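Local coordinates for protein restriction endonuclease EcoP15I, modification subunit (Escherichia coli, PDB 4ZCF) that methylates the N6 of adenine on one strand of 5'-CAGCAG-3' with S-adenosyl-L-methionine, and joins the Res subunit for DNA restriction, at residues Y179-I184 against D439-S444; E104-M109 against R186-E191; E625-Y630 against L638-R643. All blocks are in the same frame, centred on the assembly; numbering follows the deposited sequence.

Contact 1: Y179-I184 against D439-S444; sequences YPRLYI and DFFAGS
Arg181 touches two phenylalanines with two different parts of its side chain. The close part is near the backbone: Arg181 CB comes to 3.9 Å from Phe440 CE1. The CZ of the Phe440 ring also reaches the helix itself, 4.2 Å from Arg181 O. Phe440 is buried and leans on Ile120 and Ile122 of strand 117-122. Its CG lies between the backbone N and the carbonyl carbon (chi1 55°), which swings the ring over toward the helix.

The outer part is looser. Arg181 runs extended from CG to NE, and its CD passes 4.2 Å from Phe441 CZ, on a residue that keeps some exposure. Beyond CD the guanidinium leaves the rings: NH2 makes a salt bridge with Asp101 and NE bonds to Asn102 OD1, while Asn102 ND2 donates to Phe440 O, so one amide ties helix and loop together. The loop is shaped by an Asx turn, Phe441 N donating to Asp439 OD1 at 3.1 Å. A loop of sequence DFFAGS directly after a strand, with Phe441 against Pro124 and Pro125 of the predicted cofactor-binding residues 123-126, is consistent with the start of the FxGxG S-adenosylmethionine motif known from DNA methyltransferases.

Contact 2: E104-M109 against R186-E191; sequences EVLKHM and RELMRE
Leu188 carries this contact alone for its segment, meeting Leu106 and Met109 of helix 102-113. Segment 186-191 starts on the last turn of helix 171-188, where Arg186 O accepts a hydrogen bond from Lys249 NZ. Glu187 makes a long, weak ion pair with Arg145 of the neighbouring Res subunit.

At Leu188 the chain comes closest to the other helix, the CA atoms of Leu188 and Met109 lying 7.6 Å apart. With CG anti to its carbonyl carbon (chi1 -56°), both methyls of Leu188 face helix 102-113. Leu188 CD1 is shared: it touches Leu106 CD2 at 3.6 Å and Met109 CB at 4.0 Å. The methionine chain bends at chi3 (59°), which brings Met109 CE to 4.1 Å from the same Leu188 CD1. The other methyl, Leu188 CD2, rests on backbone, 3.9 Å from Met109 C. With an alanine in place of Leu188, both methyls go, which is likely to open a gap between Leu106 and Met109 and leave the Met109 thioether freer to turn.

Past the leucine, Met189 sends its side chain to Ile120 and Phe215, and Arg190 pairs with Asp192 and Glu434 as its backbone bonds to Val117. Two helices packed together beside strand 117-122, each leading into a parallel strand of the central sheet, are characteristic of the Rossmann-like methyltransferase fold.

Contact 3: E625-Y630 against L638-R643; sequences EALKSY and LDLVVR
The last turn of helix 618-629 lies beside the start of strand 639-643, with the CA atoms of Leu627 and Leu638 6.2 Å apart. Strand 607-611, this helix and strand 639-643 form a beta-alpha-beta crossover, its two strands parallel neighbours at one margin of the five-stranded sheet in the C-terminal part of the chain.

Leu627 reaches across as a fork. One prong, Leu627 CD1, meets the methyl Leu640 CD1 at 3.8 Å; the other, Leu627 CD2, sits 3.9 Å from Leu638 CB. Its side chain crosses those of Leu638 and Leu640 at about a right angle. With CG anti to its backbone N (chi1 -176°), Leu640 lays both CB and CD1 against Leu627 CD1, and it is buried further by Leu623, by Val608 and Phe610 of the next strand, and by Phe757 of the Res subunit. Leu638 offers its CB to the helix and also touches Val608.

Asp639, between the two leucines in sequence, points away from the helix. Asp639 OD1 lies 6.7 Å from Lys628 NZ, too far for a salt bridge, though the opposite charges may still attract weakly across the more exposed margin. Within the helix, Glu625 O accepts from both Lys628 N and Ser629 N, the second at 3.0 Å, just before the chain leaves helical geometry at Tyr630. At the root of the fork, Leu627 CB lies 4.1 Å from Leu638 O.

In the fold
Contacts 1 and 2 are neighbours in the methylase core, their centres 10 Å apart. Both use helix 171-188, and their segments alternate along the chain: 104-109, 179-184, 186-191, then 439-444. They touch directly, Ile184 CG2 packing 3.6 Å from Leu106 CB and Phe440 CG 4.0 Å from Leu106 CD1, so the loop 439-444 and the two helices beside the central ten-stranded sheet meet at Leu106. Contact 3 comes later in sequence, its centre about 40 Å from that of contact 1 and 32 Å from that of contact 2, in a separate five-stranded sheet. Contact 3 does not touch the other two, and residues at contacts 2 and 3 both lie within reach of the Res subunit.

Contact 1: Y179-I184 against D439-S444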
ATOM      1  N   TYR A 179       4.091 -14.515   0.716  1.00 33.80           N
ATOM      2  CA  TYR A 179       4.786 -13.548   1.578  1.00 32.97           C
ATOM      3  C   TYR A 179       6.197 -13.121   1.104  1.00 36.49           C
ATOM      4  O   TYR A 179       6.402 -11.905   0.926  1.00 38.45           O
ATOM      5  CB  TYR A 179       4.808 -13.981   3.071  1.00 35.06           C
ATOM      6  CG  TYR A 179       5.457 -12.953   3.987  1.00 38.08           C
ATOM      7  CD1 TYR A 179       6.842 -12.844   4.076  1.00 39.36           C
ATOM      8  CD2 TYR A 179       4.685 -12.050   4.718  1.00 39.34           C
ATOM      9  CE1 TYR A 179       7.445 -11.841   4.829  1.00 39.38           C
ATOM     10  CE2 TYR A 179       5.280 -11.060   5.501  1.00 40.41           C
ATOM     11  CZ  TYR A 179       6.663 -10.962   5.552  1.00 49.83           C
ATOM     12  OH  TYR A 179       7.290  -9.989   6.299  1.00 55.50           O
ATOM     13  N   PRO A 180       7.209 -14.034   0.944  1.00 29.84           N
ATOM     14  CA  PRO A 180       8.552 -13.555   0.598  1.00 27.95           C
ATOM     15  C   PRO A 180       8.636 -12.931  -0.788  1.00 32.56           C
ATOM     16  O   PRO A 180       9.471 -12.051  -1.024  1.00 32.32           O
ATOM     17  CB  PRO A 180       9.407 -14.802   0.747  1.00 29.29           C
ATOM     18  CG  PRO A 180       8.477 -15.932   0.479  1.00 33.79           C
ATOM     19  CD  PRO A 180       7.211 -15.506   1.125  1.00 30.33           C
ATOM     20  N   ARG A 181       7.770 -13.384  -1.697  1.00 29.94           N
ATOM     21  CA  ARG A 181       7.672 -12.879  -3.067  1.00 30.46           C
ATOM     22  C   ARG A 181       7.162 -11.417  -3.104  1.00 33.41           C
ATOM     23  O   ARG A 181       7.833 -10.542  -3.675  1.00 32.02           O
ATOM     24  CB  ARG A 181       6.832 -13.842  -3.906  1.00 30.85           C
ATOM     25  CG  ARG A 181       7.601 -15.140  -4.178  1.00 32.53           C
ATOM     26  CD  ARG A 181       6.719 -16.331  -4.414  1.00 31.59           C
ATOM     27  NE  ARG A 181       7.507 -17.506  -4.798  1.00 41.70           N
ATOM     28  CZ  ARG A 181       8.110 -18.325  -3.941  1.00 56.56           C
ATOM     29  NH1 ARG A 181       8.003 -18.125  -2.626  1.00 32.18           N
ATOM     30  NH2 ARG A 181       8.840 -19.338  -4.387  1.00 46.76           N
ATOM     31  N   LEU A 182       6.059 -11.141  -2.370  1.00 28.59           N
ATOM     32  CA  LEU A 182       5.465  -9.811  -2.204  1.00 27.56           C
ATOM     33  C   LEU A 182       6.391  -8.912  -1.415  1.00 37.39           C
ATOM     34  O   LEU A 182       6.466  -7.715  -1.700  1.00 39.45           O
ATOM     35  CB  LEU A 182       4.133  -9.933  -1.459  1.00 26.90           C
ATOM     36  CG  LEU A 182       2.954 -10.625  -2.185  1.00 30.19           C
ATOM     37  CD1 LEU A 182       1.715 -10.489  -1.369  1.00 30.73           C
ATOM     38  CD2 LEU A 182       2.707 -10.037  -3.606  1.00 25.03           C
ATOM     39  N   TYR A 183       7.114  -9.487  -0.418  1.00 36.26           N
ATOM     40  CA  TYR A 183       8.075  -8.763   0.396  1.00 36.79           C
ATOM     41  C   TYR A 183       9.216  -8.219  -0.453  1.00 39.40           C
ATOM     42  O   TYR A 183       9.495  -7.024  -0.377  1.00 40.64           O
ATOM     43  CB  TYR A 183       8.577  -9.634   1.572  1.00 40.23           C
ATOM     44  CG  TYR A 183       9.479  -8.884   2.531  1.00 43.83           C
ATOM     45  CD1 TYR A 183       8.950  -8.153   3.594  1.00 46.17           C
ATOM     46  CD2 TYR A 183      10.859  -8.841   2.333  1.00 44.85           C
ATOM     47  CE1 TYR A 183       9.776  -7.429   4.462  1.00 46.46           C
ATOM     48  CE2 TYR A 183      11.689  -8.106   3.178  1.00 46.17           C
ATOM     49  CZ  TYR A 183      11.148  -7.430   4.263  1.00 53.20           C
ATOM     50  OH  TYR A 183      11.974  -6.722   5.102  1.00 54.39           O
ATOM     51  N   ILE A 184       9.866  -9.072  -1.264  1.00 36.03           N
ATOM     52  CA  ILE A 184      10.970  -8.659  -2.161  1.00 36.77           C
ATOM     53  C   ILE A 184      10.492  -7.745  -3.263  1.00 41.58           C
ATOM     54  O   ILE A 184      11.187  -6.793  -3.574  1.00 42.83           O
ATOM     55  CB  ILE A 184      11.830  -9.852  -2.730  1.00 39.97           C
ATOM     56  CG1 ILE A 184      12.411 -10.764  -1.594  1.00 40.49           C
ATOM     57  CG2 ILE A 184      12.944  -9.353  -3.690  1.00 39.09           C
ATOM     58  CD1 ILE A 184      13.483 -10.090  -0.638  1.00 44.90           C
ATOM     59  N   ASP A 439       6.034  -8.889 -14.242  1.00 34.31           N
ATOM     60  CA  ASP A 439       5.162 -10.039 -13.951  1.00 34.36           C
ATOM     61  C   ASP A 439       6.063 -11.181 -13.543  1.00 38.26           C
ATOM     62  O   ASP A 439       6.824 -11.652 -14.362  1.00 39.52           O
ATOM     63  CB  ASP A 439       4.271 -10.442 -15.158  1.00 35.25           C
ATOM     64  CG  ASP A 439       3.107 -11.368 -14.832  1.00 41.30           C
ATOM     65  OD1 ASP A 439       3.234 -12.201 -13.894  1.00 44.48           O
ATOM     66  OD2 ASP A 439       2.063 -11.234 -15.467  1.00 42.77           O
ATOM     67  N   PHE A 440       6.034 -11.585 -12.280  1.00 34.85           N
ATOM     68  CA  PHE A 440       6.900 -12.673 -11.808  1.00 34.11           C
ATOM     69  C   PHE A 440       6.233 -14.052 -11.742  1.00 38.62           C
ATOM     70  O   PHE A 440       6.842 -14.999 -11.276  1.00 39.29           O
ATOM     71  CB  PHE A 440       7.724 -12.279 -10.566  1.00 35.48           C
ATOM     72  CG  PHE A 440       6.949 -11.766  -9.369  1.00 34.69           C
ATOM     73  CD1 PHE A 440       6.495 -12.644  -8.382  1.00 36.72           C
ATOM     74  CD2 PHE A 440       6.722 -10.410  -9.200  1.00 32.43           C
ATOM     75  CE1 PHE A 440       5.781 -12.171  -7.274  1.00 36.46           C
ATOM     76  CE2 PHE A 440       6.024  -9.936  -8.087  1.00 35.00           C
ATOM     77  CZ  PHE A 440       5.545 -10.818  -7.135  1.00 33.61           C
ATOM     78  N   PHE A 441       4.996 -14.163 -12.278  1.00 36.03           N
ATOM     79  CA  PHE A 441       4.201 -15.389 -12.473  1.00 35.58           C
ATOM     80  C   PHE A 441       3.761 -15.299 -13.936  1.00 39.79           C
ATOM     81  O   PHE A 441       2.558 -15.304 -14.196  1.00 41.22           O
ATOM     82  CB  PHE A 441       2.951 -15.442 -11.548  1.00 36.97           C
ATOM     83  CG  PHE A 441       3.231 -15.768 -10.096  1.00 39.00           C
ATOM     84  CD1 PHE A 441       3.482 -17.080  -9.695  1.00 42.02           C
ATOM     85  CD2 PHE A 441       3.271 -14.763  -9.133  1.00 39.79           C
ATOM     86  CE1 PHE A 441       3.742 -17.376  -8.355  1.00 42.79           C
ATOM     87  CE2 PHE A 441       3.542 -15.066  -7.798  1.00 41.88           C
ATOM     88  CZ  PHE A 441       3.773 -16.368  -7.415  1.00 40.05           C
ATOM     89  N   ALA A 442       4.731 -15.155 -14.893  1.00 33.64           N
ATOM     90  CA  ALA A 442       4.476 -14.970 -16.330  1.00 33.82           C
ATOM     91  C   ALA A 442       3.245 -15.693 -16.895  1.00 43.27           C
ATOM     92  O   ALA A 442       2.465 -15.095 -17.659  1.00 43.05           O
ATOM     93  CB  ALA A 442       5.713 -15.314 -17.149  1.00 34.26           C
ATOM     94  N   GLY A 443       3.095 -16.960 -16.494  1.00 42.42           N
ATOM     95  CA  GLY A 443       2.040 -17.854 -16.931  1.00 43.12           C
ATOM     96  C   GLY A 443       2.276 -18.257 -18.368  1.00 48.25           C
ATOM     97  O   GLY A 443       3.187 -19.027 -18.650  1.00 48.83           O
ATOM     98  N   SER A 444       1.480 -17.677 -19.279  1.00 43.68           N
ATOM     99  CA  SER A 444       1.510 -17.872 -20.717  1.00 41.86           C
ATOM    100  C   SER A 444       2.289 -16.786 -21.447  1.00 43.77           C
ATOM    101  O   SER A 444       2.601 -16.977 -22.618  1.00 43.53           O
ATOM    102  CB  SER A 444       0.085 -17.957 -21.263  1.00 45.97           C
ATOM    103  OG  SER A 444      -0.788 -16.934 -20.808  1.00 54.13           O
TER

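Contact 2: E104-M109 against R186-E191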
ATOM      1  N   GLU A 104      14.044 -16.207  -6.079  1.00 35.05           N
ATOM      2  CA  GLU A 104      15.484 -16.170  -6.327  1.00 34.22           C
ATOM      3  C   GLU A 104      15.818 -15.091  -7.378  1.00 36.59           C
ATOM      4  O   GLU A 104      16.729 -14.273  -7.166  1.00 35.59           O
ATOM      5  CB  GLU A 104      15.964 -17.563  -6.762  1.00 35.92           C
ATOM      6  CG  GLU A 104      17.477 -17.711  -6.785  1.00 48.45           C
ATOM      7  CD  GLU A 104      18.225 -17.772  -5.465  1.00 59.41           C
ATOM      8  OE1 GLU A 104      17.578 -17.848  -4.396  1.00 40.89           O
ATOM      9  OE2 GLU A 104      19.475 -17.782  -5.512  1.00 50.63           O
ATOM     10  N   VAL A 105      15.021 -15.047  -8.472  1.00 33.06           N
ATOM     11  CA  VAL A 105      15.164 -14.041  -9.534  1.00 32.86           C
ATOM     12  C   VAL A 105      14.961 -12.600  -9.024  1.00 39.05           C
ATOM     13  O   VAL A 105      15.738 -11.728  -9.389  1.00 42.27           O
ATOM     14  CB  VAL A 105      14.335 -14.369 -10.793  1.00 35.69           C
ATOM     15  CG1 VAL A 105      14.373 -13.220 -11.782  1.00 35.79           C
ATOM     16  CG2 VAL A 105      14.807 -15.668 -11.448  1.00 34.76           C
ATOM     17  N   LEU A 106      13.962 -12.360  -8.164  1.00 35.00           N
ATOM     18  CA  LEU A 106      13.682 -11.034  -7.580  1.00 34.81           C
ATOM     19  C   LEU A 106      14.811 -10.592  -6.654  1.00 41.15           C
ATOM     20  O   LEU A 106      15.190  -9.429  -6.701  1.00 41.33           O
ATOM     21  CB  LEU A 106      12.342 -11.021  -6.818  1.00 34.37           C
ATOM     22  CG  LEU A 106      11.053 -11.105  -7.616  1.00 36.65           C
ATOM     23  CD1 LEU A 106       9.888 -11.374  -6.707  1.00 35.65           C
ATOM     24  CD2 LEU A 106      10.834  -9.854  -8.420  1.00 38.30           C
ATOM     25  N   LYS A 107      15.387 -11.527  -5.852  1.00 38.96           N
ATOM     26  CA  LYS A 107      16.547 -11.247  -4.990  1.00 38.64           C
ATOM     27  C   LYS A 107      17.765 -10.754  -5.785  1.00 44.78           C
ATOM     28  O   LYS A 107      18.482  -9.878  -5.286  1.00 46.78           O
ATOM     29  CB  LYS A 107      16.926 -12.456  -4.139  1.00 40.20           C
ATOM     30  CG  LYS A 107      15.951 -12.735  -2.999  1.00 40.65           C
ATOM     31  CD  LYS A 107      16.347 -14.009  -2.299  1.00 44.51           C
ATOM     32  CE  LYS A 107      15.452 -14.322  -1.138  1.00 46.86           C
ATOM     33  NZ  LYS A 107      15.846 -15.609  -0.503  1.00 46.74           N
ATOM     34  N   HIS A 108      17.990 -11.271  -7.025  1.00 40.04           N
ATOM     35  CA  HIS A 108      19.106 -10.807  -7.878  1.00 39.28           C
ATOM     36  C   HIS A 108      18.842  -9.380  -8.445  1.00 44.47           C
ATOM     37  O   HIS A 108      19.788  -8.677  -8.853  1.00 43.59           O
ATOM     38  CB  HIS A 108      19.355 -11.778  -9.054  1.00 39.66           C
ATOM     39  CG  HIS A 108      20.063 -13.054  -8.700  1.00 42.27           C
ATOM     40  ND1 HIS A 108      21.427 -13.109  -8.587  1.00 43.55           N
ATOM     41  CD2 HIS A 108      19.564 -14.299  -8.520  1.00 43.19           C
ATOM     42  CE1 HIS A 108      21.713 -14.360  -8.285  1.00 42.35           C
ATOM     43  NE2 HIS A 108      20.621 -15.109  -8.221  1.00 42.48           N
ATOM     44  N   MET A 109      17.554  -8.969  -8.511  1.00 41.57           N
ATOM     45  CA  MET A 109      17.175  -7.672  -9.104  1.00 41.41           C
ATOM     46  C   MET A 109      17.342  -6.482  -8.174  1.00 44.15           C
ATOM     47  O   MET A 109      17.504  -5.362  -8.647  1.00 44.04           O
ATOM     48  CB  MET A 109      15.748  -7.716  -9.655  1.00 43.86           C
ATOM     49  CG  MET A 109      15.545  -8.798 -10.702  1.00 47.82           C
ATOM     50  SD  MET A 109      13.862  -8.920 -11.359  1.00 52.64           S
ATOM     51  CE  MET A 109      13.640  -7.240 -12.038  1.00 48.35           C
ATOM     52  N   ARG A 186       8.087  -5.572  -3.229  1.00 36.94           N
ATOM     53  CA  ARG A 186       7.875  -4.203  -2.698  1.00 36.74           C
ATOM     54  C   ARG A 186       9.125  -3.310  -2.841  1.00 40.97           C
ATOM     55  O   ARG A 186       9.015  -2.125  -3.170  1.00 41.98           O
ATOM     56  CB  ARG A 186       7.393  -4.246  -1.231  1.00 35.00           C
ATOM     57  CG  ARG A 186       6.972  -2.889  -0.651  1.00 39.18           C
ATOM     58  CD  ARG A 186       6.864  -2.981   0.851  1.00 50.71           C
ATOM     59  NE  ARG A 186       6.395  -1.748   1.475  1.00 58.47           N
ATOM     60  CZ  ARG A 186       7.193  -0.773   1.897  1.00 80.33           C
ATOM     61  NH1 ARG A 186       8.508  -0.858   1.723  1.00 71.31           N
ATOM     62  NH2 ARG A 186       6.683   0.310   2.472  1.00 68.20           N
ATOM     63  N   GLU A 187      10.304  -3.909  -2.633  1.00 35.63           N
ATOM     64  CA  GLU A 187      11.612  -3.297  -2.721  1.00 35.57           C
ATOM     65  C   GLU A 187      11.913  -2.762  -4.116  1.00 41.10           C
ATOM     66  O   GLU A 187      12.578  -1.733  -4.234  1.00 41.31           O
ATOM     67  CB  GLU A 187      12.681  -4.312  -2.311  1.00 37.88           C
ATOM     68  CG  GLU A 187      12.421  -5.022  -0.975  1.00 53.11           C
ATOM     69  CD  GLU A 187      13.595  -5.731  -0.321  1.00 73.52           C
ATOM     70  OE1 GLU A 187      14.753  -5.454  -0.708  1.00 61.26           O
ATOM     71  OE2 GLU A 187      13.359  -6.528   0.618  1.00 74.20           O
ATOM     72  N   LEU A 188      11.395  -3.430  -5.176  1.00 37.32           N
ATOM     73  CA  LEU A 188      11.638  -3.062  -6.578  1.00 35.87           C
ATOM     74  C   LEU A 188      10.783  -1.929  -7.075  1.00 39.80           C
ATOM     75  O   LEU A 188      11.109  -1.285  -8.084  1.00 38.93           O
ATOM     76  CB  LEU A 188      11.469  -4.280  -7.493  1.00 35.55           C
ATOM     77  CG  LEU A 188      12.318  -5.543  -7.189  1.00 37.80           C
ATOM     78  CD1 LEU A 188      12.165  -6.539  -8.317  1.00 36.02           C
ATOM     79  CD2 LEU A 188      13.820  -5.200  -6.962  1.00 35.22           C
ATOM     80  N   MET A 189       9.697  -1.659  -6.331  1.00 35.79           N
ATOM     81  CA  MET A 189       8.706  -0.647  -6.633  1.00 33.18           C
ATOM     82  C   MET A 189       9.181   0.737  -6.377  1.00 38.80           C
ATOM     83  O   MET A 189       9.595   1.062  -5.268  1.00 39.96           O
ATOM     84  CB  MET A 189       7.445  -0.900  -5.811  1.00 35.00           C
ATOM     85  CG  MET A 189       6.656  -2.096  -6.267  1.00 39.06           C
ATOM     86  SD  MET A 189       5.267  -2.524  -5.195  1.00 43.49           S
ATOM     87  CE  MET A 189       4.263  -1.118  -5.464  1.00 40.21           C
ATOM     88  N   ARG A 190       9.004   1.600  -7.379  1.00 36.96           N
ATOM     89  CA  ARG A 190       9.222   3.047  -7.306  1.00 35.99           C
ATOM     90  C   ARG A 190       8.215   3.566  -6.247  1.00 43.33           C
ATOM     91  O   ARG A 190       7.147   2.956  -6.064  1.00 44.12           O
ATOM     92  CB  ARG A 190       8.839   3.644  -8.659  1.00 31.51           C
ATOM     93  CG  ARG A 190       9.974   4.195  -9.501  1.00 30.35           C
ATOM     94  CD  ARG A 190       9.568   4.351 -10.973  1.00 37.43           C
ATOM     95  NE  ARG A 190       8.628   5.453 -11.191  1.00 45.67           N
ATOM     96  CZ  ARG A 190       8.325   5.977 -12.384  1.00 61.39           C
ATOM     97  NH1 ARG A 190       8.880   5.495 -13.495  1.00 39.04           N
ATOM     98  NH2 ARG A 190       7.462   6.987 -12.474  1.00 44.49           N
ATOM     99  N   GLU A 191       8.530   4.668  -5.560  1.00 40.08           N
ATOM    100  CA  GLU A 191       7.622   5.219  -4.540  1.00 39.76           C
ATOM    101  C   GLU A 191       6.226   5.534  -5.105  1.00 42.25           C
ATOM    102  O   GLU A 191       5.226   5.308  -4.438  1.00 42.55           O
ATOM    103  CB  GLU A 191       8.241   6.448  -3.884  1.00 41.32           C
ATOM    104  CG  GLU A 191       9.422   6.095  -2.994  1.00 54.92           C
ATOM    105  CD  GLU A 191       9.155   6.249  -1.510  1.00 77.35           C
ATOM    106  OE1 GLU A 191       9.295   7.388  -1.002  1.00 65.53           O
ATOM    107  OE2 GLU A 191       8.779   5.244  -0.863  1.00 67.88           O
TER

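Contact 3: E625-Y630 against L638-R643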
ATOM      1  N   GLU A 625      48.942   0.758  -7.211  1.00 68.77           N
ATOM      2  CA  GLU A 625      49.915   1.860  -7.232  1.00 68.30           C
ATOM      3  C   GLU A 625      49.729   2.783  -8.445  1.00 70.90           C
ATOM      4  O   GLU A 625      49.660   4.001  -8.264  1.00 69.99           O
ATOM      5  CB  GLU A 625      51.333   1.318  -7.176  1.00 69.16           C
ATOM      6  N   ALA A 626      49.555   2.194  -9.659  1.00 67.41           N
ATOM      7  CA  ALA A 626      49.326   2.911 -10.926  1.00 67.01           C
ATOM      8  C   ALA A 626      48.021   3.727 -10.939  1.00 73.12           C
ATOM      9  O   ALA A 626      47.978   4.796 -11.551  1.00 72.56           O
ATOM     10  CB  ALA A 626      49.334   1.933 -12.085  1.00 67.36           C
ATOM     11  N   LEU A 627      46.969   3.231 -10.253  1.00 71.22           N
ATOM     12  CA  LEU A 627      45.667   3.902 -10.179  1.00 71.57           C
ATOM     13  C   LEU A 627      45.594   5.070  -9.165  1.00 77.22           C
ATOM     14  O   LEU A 627      44.530   5.672  -8.972  1.00 76.61           O
ATOM     15  CB  LEU A 627      44.530   2.878  -9.963  1.00 71.29           C
ATOM     16  CG  LEU A 627      44.091   2.059 -11.189  1.00 75.09           C
ATOM     17  CD1 LEU A 627      42.979   1.113 -10.828  1.00 75.14           C
ATOM     18  CD2 LEU A 627      43.628   2.950 -12.329  1.00 76.78           C
ATOM     19  N   LYS A 628      46.736   5.396  -8.541  1.00 75.30           N
ATOM     20  CA  LYS A 628      46.876   6.473  -7.554  1.00 75.42           C
ATOM     21  C   LYS A 628      47.953   7.482  -8.002  1.00 80.40           C
ATOM     22  O   LYS A 628      47.703   8.693  -7.996  1.00 80.42           O
ATOM     23  CB  LYS A 628      47.186   5.896  -6.160  1.00 76.95           C
ATOM     24  CG  LYS A 628      46.046   5.061  -5.589  1.00 81.66           C
ATOM     25  CD  LYS A 628      46.437   4.355  -4.306  1.00 88.07           C
ATOM     26  CE  LYS A 628      45.249   3.714  -3.623  1.00 92.64           C
ATOM     27  NZ  LYS A 628      44.354   4.714  -2.980  1.00 97.29           N
ATOM     28  N   SER A 629      49.127   6.966  -8.430  1.00 76.90           N
ATOM     29  CA  SER A 629      50.277   7.739  -8.905  1.00 76.59           C
ATOM     30  C   SER A 629      49.983   8.551 -10.169  1.00 80.98           C
ATOM     31  O   SER A 629      50.314   9.739 -10.194  1.00 80.84           O
ATOM     32  CB  SER A 629      51.469   6.818  -9.141  1.00 77.13           C
ATOM     33  N   TYR A 630      49.363   7.917 -11.204  1.00 76.84           N
ATOM     34  CA  TYR A 630      49.055   8.521 -12.503  1.00 76.48           C
ATOM     35  C   TYR A 630      47.927   9.566 -12.491  1.00 81.39           C
ATOM     36  O   TYR A 630      47.086   9.554 -11.591  1.00 80.40           O
ATOM     37  CB  TYR A 630      48.767   7.435 -13.528  1.00 77.20           C
ATOM     38  N   LEU A 638      40.218   6.493  -9.871  1.00 70.53           N
ATOM     39  CA  LEU A 638      39.633   5.172 -10.100  1.00 69.25           C
ATOM     40  C   LEU A 638      39.774   4.225  -8.904  1.00 71.76           C
ATOM     41  O   LEU A 638      40.898   3.941  -8.477  1.00 71.14           O
ATOM     42  CB  LEU A 638      40.249   4.533 -11.357  1.00 69.11           C
ATOM     43  CG  LEU A 638      39.862   5.150 -12.701  1.00 73.64           C
ATOM     44  CD1 LEU A 638      40.855   6.219 -13.137  1.00 73.40           C
ATOM     45  CD2 LEU A 638      39.751   4.082 -13.770  1.00 75.86           C
ATOM     46  N   ASP A 639      38.630   3.729  -8.373  1.00 67.50           N
ATOM     47  CA  ASP A 639      38.619   2.744  -7.286  1.00 66.79           C
ATOM     48  C   ASP A 639      38.939   1.363  -7.850  1.00 66.28           C
ATOM     49  O   ASP A 639      38.617   1.084  -9.011  1.00 64.62           O
ATOM     50  CB  ASP A 639      37.278   2.706  -6.537  1.00 69.79           C
ATOM     51  CG  ASP A 639      37.346   1.958  -5.205  1.00 91.04           C
ATOM     52  OD1 ASP A 639      38.247   2.279  -4.379  1.00 92.72           O
ATOM     53  OD2 ASP A 639      36.497   1.058  -4.981  1.00101.00           O
ATOM     54  N   LEU A 640      39.588   0.507  -7.028  1.00 60.23           N
ATOM     55  CA  LEU A 640      40.010  -0.836  -7.430  1.00 58.19           C
ATOM     56  C   LEU A 640      39.446  -1.922  -6.517  1.00 57.99           C
ATOM     57  O   LEU A 640      39.881  -2.070  -5.377  1.00 58.73           O
ATOM     58  CB  LEU A 640      41.552  -0.906  -7.573  1.00 58.03           C
ATOM     59  CG  LEU A 640      42.142  -2.215  -8.085  1.00 62.25           C
ATOM     60  CD1 LEU A 640      41.950  -2.371  -9.583  1.00 61.95           C
ATOM     61  CD2 LEU A 640      43.597  -2.331  -7.717  1.00 64.06           C
ATOM     62  N   VAL A 641      38.496  -2.703  -7.047  1.00 50.80           N
ATOM     63  CA  VAL A 641      37.785  -3.759  -6.323  1.00 48.48           C
ATOM     64  C   VAL A 641      38.294  -5.161  -6.693  1.00 51.33           C
ATOM     65  O   VAL A 641      38.616  -5.397  -7.861  1.00 52.15           O
ATOM     66  CB  VAL A 641      36.251  -3.592  -6.587  1.00 50.95           C
ATOM     67  CG1 VAL A 641      35.413  -4.632  -5.842  1.00 50.35           C
ATOM     68  CG2 VAL A 641      35.781  -2.183  -6.239  1.00 50.28           C
ATOM     69  N   VAL A 642      38.353  -6.083  -5.694  1.00 46.19           N
ATOM     70  CA  VAL A 642      38.696  -7.509  -5.823  1.00 45.93           C
ATOM     71  C   VAL A 642      37.417  -8.356  -5.670  1.00 50.22           C
ATOM     72  O   VAL A 642      36.665  -8.189  -4.694  1.00 48.50           O
ATOM     73  CB  VAL A 642      39.731  -8.058  -4.797  1.00 50.77           C
ATOM     74  CG1 VAL A 642      40.625  -9.120  -5.440  1.00 50.79           C
ATOM     75  CG2 VAL A 642      40.553  -6.965  -4.134  1.00 51.23           C
ATOM     76  N   ARG A 643      37.241  -9.343  -6.564  1.00 47.75           N
ATOM     77  CA  ARG A 643      36.103 -10.251  -6.479  1.00 48.32           C
ATOM     78  C   ARG A 643      36.525 -11.696  -6.758  1.00 54.38           C
ATOM     79  O   ARG A 643      37.169 -11.959  -7.774  1.00 54.69           O
ATOM     80  CB  ARG A 643      34.952  -9.792  -7.399  1.00 46.76           C
ATOM     81  CG  ARG A 643      33.598 -10.351  -6.979  1.00 46.00           C
ATOM     82  CD  ARG A 643      32.445  -9.588  -7.586  1.00 42.41           C
ATOM     83  NE  ARG A 643      32.421  -8.211  -7.120  1.00 38.16           N
ATOM     84  CZ  ARG A 643      31.927  -7.193  -7.808  1.00 53.64           C
ATOM     85  NH1 ARG A 643      31.430  -7.385  -9.023  1.00 44.84           N
ATOM     86  NH2 ARG A 643      31.946  -5.972  -7.298  1.00 42.95           N
TER